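Local coordinates for member of DUF4221 family (Bacteroides vulgatus, PDB 3S9J), which is of unknown function but folds as a six-bladed beta-propeller whose four-stranded antiparallel sheets form the blades, at residues A[217-222]-A[243-248]; A[238-243]-A[283-288]; A[253-258]-A[294-299]. All coordinates share one frame; numbering follows the deposited sequence.

Contact 1 of 3, residues A[217-222]-A[243-248]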
# COMPACT_ATOMS: atom_id res chain seq x y z
N PHE A 217 -10.10 2.44 4.93
CA PHE A 217 -10.46 3.40 3.90
C PHE A 217 -11.77 4.13 4.25
O PHE A 217 -11.91 5.32 3.97
CB PHE A 217 -10.60 2.72 2.54
CG PHE A 217 -9.37 1.95 2.09
CD1 PHE A 217 -8.08 2.42 2.36
CD2 PHE A 217 -9.51 0.77 1.36
CE1 PHE A 217 -6.95 1.70 1.89
CE2 PHE A 217 -8.39 0.05 0.92
CZ PHE A 217 -7.13 0.54 1.18
N GLY A 218 -12.69 3.43 4.87
CA GLY A 218 -14.01 4.03 5.17
C GLY A 218 -14.16 4.68 6.52
O GLY A 218 -15.28 4.95 6.93
N TYR A 219 -13.06 4.95 7.22
CA TYR A 219 -13.15 5.39 8.62
C TYR A 219 -12.28 6.60 8.93
O TYR A 219 -11.13 6.68 8.53
CB TYR A 219 -12.76 4.23 9.54
CG TYR A 219 -13.22 4.31 10.99
CD1 TYR A 219 -14.47 4.83 11.33
CD2 TYR A 219 -12.42 3.82 12.01
CE1 TYR A 219 -14.89 4.85 12.66
CE2 TYR A 219 -12.83 3.84 13.34
CZ TYR A 219 -14.06 4.35 13.66
OH TYR A 219 -14.45 4.35 14.98
N ASP A 220 -12.84 7.52 9.72
CA ASP A 220 -12.15 8.74 10.15
C ASP A 220 -10.92 8.50 11.00
O ASP A 220 -10.05 9.35 11.05
CB ASP A 220 -13.08 9.59 11.01
CG ASP A 220 -14.16 10.27 10.23
OD1 ASP A 220 -14.34 10.04 9.03
OD2 ASP A 220 -14.81 11.10 10.87
N SER A 221 -10.85 7.38 11.71
CA SER A 221 -9.82 7.19 12.71
C SER A 221 -8.77 6.17 12.31
O SER A 221 -9.06 5.21 11.59
CB SER A 221 -10.44 6.80 14.06
OG SER A 221 -11.17 7.88 14.60
N LEU A 222 -7.56 6.41 12.77
CA LEU A 222 -6.46 5.45 12.65
C LEU A 222 -6.38 4.56 13.89
O LEU A 222 -6.61 5.00 15.01
CB LEU A 222 -5.12 6.17 12.52
CG LEU A 222 -4.90 7.03 11.28
CD1 LEU A 222 -3.56 7.78 11.42
CD2 LEU A 222 -4.94 6.14 10.01
N SER A 243 -17.63 13.44 8.07
CA SER A 243 -17.24 12.28 8.89
C SER A 243 -17.84 11.01 8.32
O SER A 243 -18.97 11.02 7.82
CB SER A 243 -17.66 12.49 10.35
OG SER A 243 -17.46 11.30 11.08
N MSE A 244 -17.08 9.91 8.35
CA MSE A 244 -17.56 8.65 7.77
C MSE A 244 -17.25 7.41 8.59
O MSE A 244 -16.30 7.37 9.41
CB MSE A 244 -16.98 8.47 6.35
CG MSE A 244 -15.50 8.24 6.30
SE MSE A 244 -14.84 7.85 4.49
CE MSE A 244 -15.18 9.53 3.72
N LYS A 245 -18.07 6.39 8.35
CA LYS A 245 -17.80 5.01 8.74
C LYS A 245 -17.99 4.13 7.50
O LYS A 245 -18.61 4.55 6.52
CB LYS A 245 -18.74 4.54 9.87
CG LYS A 245 -18.71 5.44 11.12
CD LYS A 245 -18.54 4.68 12.46
CE LYS A 245 -19.73 3.82 12.84
NZ LYS A 245 -19.60 3.25 14.24
N PRO A 246 -17.41 2.92 7.50
CA PRO A 246 -17.44 2.17 6.27
C PRO A 246 -18.83 1.76 5.84
O PRO A 246 -19.76 1.66 6.64
CB PRO A 246 -16.56 0.93 6.58
CG PRO A 246 -15.72 1.34 7.72
CD PRO A 246 -16.60 2.23 8.53
N LYS A 247 -18.95 1.62 4.54
CA LYS A 247 -20.20 1.19 3.91
C LYS A 247 -19.80 0.03 3.02
O LYS A 247 -19.14 0.22 2.00
CB LYS A 247 -20.84 2.31 3.08
CG LYS A 247 -22.37 2.30 3.11
CD LYS A 247 -23.02 1.32 2.14
CE LYS A 247 -23.53 2.01 0.87
NZ LYS A 247 -22.76 1.67 -0.38
N LEU A 248 -20.20 -1.16 3.42
CA LEU A 248 -19.88 -2.33 2.62
C LEU A 248 -20.68 -2.30 1.31
O LEU A 248 -21.83 -1.89 1.30
CB LEU A 248 -20.19 -3.60 3.40
CG LEU A 248 -19.37 -3.81 4.69
CD1 LEU A 248 -19.86 -5.08 5.39
CD2 LEU A 248 -17.86 -3.92 4.40

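Contact 2 of 3, residues A[238-243]-A[283-288]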
# COMPACT_ATOMS: atom_id res chain seq x y z
N SER A 238 -10.08 14.14 7.21
CA SER A 238 -9.86 15.28 6.32
C SER A 238 -10.83 16.43 6.64
O SER A 238 -12.03 16.19 6.81
CB SER A 238 -10.11 14.87 4.88
OG SER A 238 -10.11 16.02 4.04
N ARG A 239 -10.30 17.66 6.65
CA ARG A 239 -11.17 18.83 6.84
C ARG A 239 -12.12 19.06 5.66
O ARG A 239 -13.07 19.81 5.80
CB ARG A 239 -10.35 20.10 7.12
CG ARG A 239 -9.50 20.61 5.95
CD ARG A 239 -8.26 21.35 6.50
NE ARG A 239 -7.43 20.46 7.32
CZ ARG A 239 -6.48 20.86 8.17
NH1 ARG A 239 -6.22 22.15 8.32
NH2 ARG A 239 -5.80 19.96 8.86
N TYR A 240 -11.89 18.39 4.53
CA TYR A 240 -12.70 18.58 3.34
C TYR A 240 -13.80 17.55 3.20
O TYR A 240 -14.63 17.71 2.34
CB TYR A 240 -11.82 18.56 2.09
CG TYR A 240 -10.72 19.59 2.18
CD1 TYR A 240 -11.03 20.94 2.14
CD2 TYR A 240 -9.38 19.22 2.32
CE1 TYR A 240 -10.06 21.91 2.25
CE2 TYR A 240 -8.39 20.20 2.43
CZ TYR A 240 -8.74 21.54 2.38
OH TYR A 240 -7.80 22.54 2.49
N LEU A 241 -13.82 16.54 4.08
CA LEU A 241 -14.78 15.44 4.00
C LEU A 241 -15.70 15.38 5.20
O LEU A 241 -15.29 15.64 6.33
CB LEU A 241 -14.06 14.08 3.92
CG LEU A 241 -13.13 13.85 2.73
CD1 LEU A 241 -12.48 12.47 2.84
CD2 LEU A 241 -13.89 14.06 1.41
N LYS A 242 -16.93 14.99 4.94
CA LYS A 242 -17.90 14.67 5.98
C LYS A 242 -17.35 13.48 6.77
O LYS A 242 -16.69 12.60 6.20
CB LYS A 242 -19.20 14.29 5.26
CG LYS A 242 -20.41 14.23 6.09
CD LYS A 242 -21.60 13.71 5.25
CE LYS A 242 -22.87 13.66 6.08
NZ LYS A 242 -23.26 15.03 6.46
N SER A 243 -17.63 13.44 8.07
CA SER A 243 -17.24 12.28 8.89
C SER A 243 -17.84 11.01 8.32
O SER A 243 -18.97 11.02 7.82
CB SER A 243 -17.66 12.49 10.35
OG SER A 243 -17.46 11.30 11.08
N ALA A 283 -6.41 11.14 1.30
CA ALA A 283 -7.88 11.16 1.28
C ALA A 283 -8.34 11.43 -0.14
O ALA A 283 -7.81 12.33 -0.78
CB ALA A 283 -8.38 12.25 2.22
N GLU A 284 -9.31 10.65 -0.62
CA GLU A 284 -9.89 10.84 -1.93
C GLU A 284 -11.13 11.72 -1.79
O GLU A 284 -12.00 11.44 -0.98
CB GLU A 284 -10.27 9.50 -2.56
CG GLU A 284 -9.14 8.49 -2.59
CD GLU A 284 -9.42 7.24 -3.43
OE1 GLU A 284 -10.60 6.91 -3.73
OE2 GLU A 284 -8.43 6.59 -3.83
N MSE A 285 -11.20 12.77 -2.60
CA MSE A 285 -12.35 13.67 -2.61
C MSE A 285 -13.52 13.06 -3.35
O MSE A 285 -13.34 12.17 -4.19
CB MSE A 285 -11.97 14.99 -3.26
CG MSE A 285 -10.82 15.73 -2.57
SE MSE A 285 -11.18 16.26 -0.76
CE MSE A 285 -10.29 14.84 0.23
N PRO A 286 -14.74 13.59 -3.10
CA PRO A 286 -15.86 13.01 -3.81
C PRO A 286 -15.80 13.19 -5.32
O PRO A 286 -15.30 14.22 -5.82
CB PRO A 286 -17.08 13.77 -3.24
CG PRO A 286 -16.61 14.43 -1.98
CD PRO A 286 -15.13 14.65 -2.17
N TYR A 287 -16.38 12.21 -6.02
CA TYR A 287 -16.39 12.19 -7.47
C TYR A 287 -17.60 11.41 -7.94
O TYR A 287 -18.22 10.63 -7.18
CB TYR A 287 -15.12 11.46 -7.90
CG TYR A 287 -14.65 11.62 -9.33
CD1 TYR A 287 -13.84 12.65 -9.68
CD2 TYR A 287 -15.00 10.68 -10.30
CE1 TYR A 287 -13.39 12.80 -10.99
CE2 TYR A 287 -14.55 10.81 -11.60
CZ TYR A 287 -13.72 11.86 -11.93
OH TYR A 287 -13.23 12.01 -13.20
N LYS A 288 -17.96 11.61 -9.20
CA LYS A 288 -18.98 10.83 -9.85
C LYS A 288 -18.39 10.28 -11.15
O LYS A 288 -18.07 11.04 -12.04
CB LYS A 288 -20.21 11.66 -10.15
CG LYS A 288 -21.45 10.88 -10.22
CD LYS A 288 -21.94 10.46 -8.78
CE LYS A 288 -23.17 9.58 -8.89
NZ LYS A 288 -23.74 9.10 -7.59

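Contact 3 of 3, residues A[253-258]-A[294-299]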
# COMPACT_ATOMS: atom_id res chain seq x y z
N GLU A 253 -25.74 -6.01 -6.11
CA GLU A 253 -26.00 -4.72 -6.78
C GLU A 253 -25.23 -4.64 -8.10
O GLU A 253 -25.53 -3.79 -8.93
CB GLU A 253 -25.59 -3.51 -5.92
CG GLU A 253 -26.54 -3.19 -4.79
CD GLU A 253 -26.18 -1.89 -4.03
OE1 GLU A 253 -25.32 -1.10 -4.50
OE2 GLU A 253 -26.80 -1.66 -2.96
N GLY A 254 -24.25 -5.52 -8.28
CA GLY A 254 -23.52 -5.58 -9.53
C GLY A 254 -22.49 -4.48 -9.66
O GLY A 254 -21.77 -4.18 -8.70
N ILE A 255 -22.39 -3.90 -10.85
CA ILE A 255 -21.32 -2.96 -11.13
C ILE A 255 -21.49 -1.65 -10.30
O ILE A 255 -20.50 -1.01 -9.99
CB ILE A 255 -21.21 -2.65 -12.66
CG1 ILE A 255 -19.87 -2.02 -12.98
CG2 ILE A 255 -22.40 -1.78 -13.16
CD1 ILE A 255 -18.65 -2.89 -12.73
N ASN A 256 -22.72 -1.31 -9.95
CA ASN A 256 -23.09 -0.14 -9.16
C ASN A 256 -22.32 -0.13 -7.82
O ASN A 256 -21.84 0.91 -7.33
CB ASN A 256 -24.61 -0.18 -8.93
CG ASN A 256 -25.43 -0.42 -10.24
OD1 ASN A 256 -26.00 0.52 -10.79
ND2 ASN A 256 -25.52 -1.69 -10.70
N ALA A 257 -22.23 -1.32 -7.21
CA ALA A 257 -21.49 -1.46 -5.95
C ALA A 257 -20.01 -1.10 -6.09
O ALA A 257 -19.42 -0.46 -5.21
CB ALA A 257 -21.65 -2.87 -5.38
N ILE A 258 -19.41 -1.50 -7.21
CA ILE A 258 -18.03 -1.24 -7.51
C ILE A 258 -17.84 0.27 -7.84
O ILE A 258 -16.87 0.89 -7.39
CB ILE A 258 -17.56 -2.08 -8.75
CG1 ILE A 258 -17.73 -3.60 -8.48
CG2 ILE A 258 -16.16 -1.75 -9.17
CD1 ILE A 258 -17.33 -4.02 -7.12
N SER A 294 -13.60 3.92 -16.55
CA SER A 294 -13.68 2.56 -16.02
C SER A 294 -14.18 2.49 -14.58
O SER A 294 -13.67 3.21 -13.72
CB SER A 294 -12.30 1.87 -16.07
OG SER A 294 -12.36 0.72 -15.27
N PRO A 295 -15.09 1.56 -14.28
CA PRO A 295 -15.55 1.34 -12.93
C PRO A 295 -14.52 0.72 -12.00
O PRO A 295 -14.68 0.79 -10.79
CB PRO A 295 -16.72 0.37 -13.10
CG PRO A 295 -16.72 -0.03 -14.52
CD PRO A 295 -15.71 0.66 -15.26
N TYR A 296 -13.47 0.14 -12.59
CA TYR A 296 -12.57 -0.70 -11.82
C TYR A 296 -11.30 0.03 -11.35
O TYR A 296 -10.52 -0.51 -10.58
CB TYR A 296 -12.26 -1.98 -12.61
CG TYR A 296 -13.46 -2.91 -12.70
CD1 TYR A 296 -13.99 -3.50 -11.56
CD2 TYR A 296 -14.05 -3.21 -13.90
CE1 TYR A 296 -15.08 -4.33 -11.63
CE2 TYR A 296 -15.13 -4.04 -13.97
CZ TYR A 296 -15.64 -4.60 -12.84
OH TYR A 296 -16.73 -5.46 -12.91
N GLU A 297 -11.11 1.27 -11.77
CA GLU A 297 -9.91 2.00 -11.33
C GLU A 297 -10.26 3.42 -10.92
O GLU A 297 -11.26 3.98 -11.39
CB GLU A 297 -8.86 2.01 -12.45
CG GLU A 297 -8.28 0.60 -12.81
CD GLU A 297 -7.46 -0.10 -11.68
OE1 GLU A 297 -6.83 0.59 -10.84
OE2 GLU A 297 -7.41 -1.36 -11.68
N THR A 298 -9.45 3.99 -10.05
CA THR A 298 -9.64 5.38 -9.62
C THR A 298 -9.53 6.30 -10.84
O THR A 298 -8.58 6.21 -11.67
CB THR A 298 -8.62 5.78 -8.54
OG1 THR A 298 -8.73 4.87 -7.44
CG2 THR A 298 -8.84 7.26 -8.10
N PRO A 299 -10.54 7.17 -11.01
CA PRO A 299 -10.50 8.05 -12.15
C PRO A 299 -9.30 8.98 -12.14
O PRO A 299 -8.87 9.43 -11.08
CB PRO A 299 -11.79 8.91 -11.97
CG PRO A 299 -12.67 8.06 -11.20
CD PRO A 299 -11.81 7.30 -10.26

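Contact 1 of 3, residues A[217-222]-A[243-248]
Asp220 reaches across to the backbone of Met244 and the hydroxyl of Ser243 with both carboxylate oxygens, a compact example of one acidic residue holding a long loop against a strand-to-strand turn. Its OD1 receives the backbone N of Met244 at 2.8 Å, with an N-H...O angle of 163°, while OD2 accepts the hydroxyl OG of Ser243 at 2.7 Å. Both donors lie above the same face of the carboxylate. With CG anti to its own carbonyl carbon (chi1 -73°), the carboxylate is carried over to the loop. The return bond, Asp220 N to Met244 O, is weak at 3.5 Å.

Beyond this grip, selenomethionine Met244 has CG between its backbone N and carbonyl carbon (chi1 68°) and an extended chi2, which sets CG 3.4 Å from Gly218 O and SE beside the Gly218 backbone. Gly218 packs against Pro246, their CA atoms 4.1 Å apart; a CB on the glycine would collide with Pro246 CA. Tyr219 and Lys245 run side by side in the same direction, and Met244 O sits at the ring edge. Chemically, two neutral donors share the carboxylate's charge, which would probably favour the ionised form of Asp220.

Contact 2 of 3, residues A[238-243]-A[283-288]
Leu241 and selenomethionine Met285 make the close-packed part of this contact, an example of a loop sealed onto a sheet mainly by apolar contacts, with no hydrogen bond passing between 238-243 and 283-288. The two side chains cross at a slant. Met285 bends at both chi2 and chi3, and the doubled-back chain brings CE to 3.9 Å from Leu241 CD2. The same methyl lies 4.0 Å from Ser238 OG. Leu241 spreads its branches over different partners: besides the CD2 contact, CD1 faces Ala283 CB at 4.2 Å and the backbone oxygen of Glu284. Ala283 CB in turn touches Ser238 CB, closing the buried side.

Toward solvent the contact thins to fewer atoms, though these are no farther apart. Tyr240 offers Met285 mainly its CB, 3.7 Å from SE. Its ring leads away, and the selenium is 5.5 Å from the ring centroid, 58° off the normal, an oblique Met-aromatic contact. Pro286, also exposed, slides past Leu241 in the opposite direction, its CD 3.8 Å from Leu241 CD2.

The loop is shaped by a type I turn from Ser238 to Leu241 and by an ST turn, in which Ser238 OG, anti to its backbone N (chi1 170°), accepts Tyr240 N at 3.0 Å; the hydroxyl is also hydrogen-bonded to Glu318. Among the strands, Ala283 lies next to the end of strand 278-284, with Ser305 of strand 304-309 beside it, and Tyr267 of strand 266-273 touches both Leu241 and Ala283. The loop that follows strand 231-235 of one sheet thus rests on the next sheet of the propeller, with Tyr240 and Met285 reaching Lys320 on one of its two outermost strands, 315-321.

Contact 3 of 3, residues A[253-258]-A[294-299]
Ile255 and Ile258 meet Pro295 and Tyr296 through carbon-rich surfaces, illustrating how a short helix can hold a loop without a hydrogen bond between them. From Ile255 CB, one branch heads for the loop: CG1 stands anti to the backbone N (chi1 -163°) and comes within 4.0 Å of both Pro295 CB and CG. Its tip, CD1, then lies 3.8 Å from Pro295 CB and, in the conformer described, 3.5 Å from Tyr296 CZ; the tyrosine is modelled in two conformers, so its position is less certain. Here the two side chains cross at roughly a right angle.

Helix 255-263, set between strands 249-250 and 266-273, is the one alpha-helix of this six-bladed beta-propeller, and the loop it meets joins strands 278-284 and 304-309 of the sheet that strand 266-273 begins. Replacing Ile255 by an alanine removes CG1 and CD1, which would probably open a gap beside Pro295 and leave the Tyr296 ring less supported.

Ile258, a turn further on, brings CG2 to 3.7 Å from Tyr296 CD1 and 3.4 Å from Pro295 O. Within the loop, Ser294 OG accepts Tyr296 N at 3.0 Å, an ST turn that bends the backbone around Pro295.

Reading from the N terminus, the turn at 217-222 between two strands of one sheet is met first, and contact 1 closes when the chain, after strand 231-235, returns through 243-248. Contact 2 opens inside that span, at 238-243, and closes at 283-288; the two therefore cross and share Ser243. Contact 3 opens at 253-258, once contact 1 has closed, and closes at 294-299, crossing contact 2 in turn. Contacts 2 and 3 also touch, Tyr287 CE2 lying 3.3 Å from Pro299 CG. Contacts 1 and 2 tie the connection between two successive sheets to a turn of the first and a strand end of the second; contact 3 ties helix 255-263 to a loop of the second.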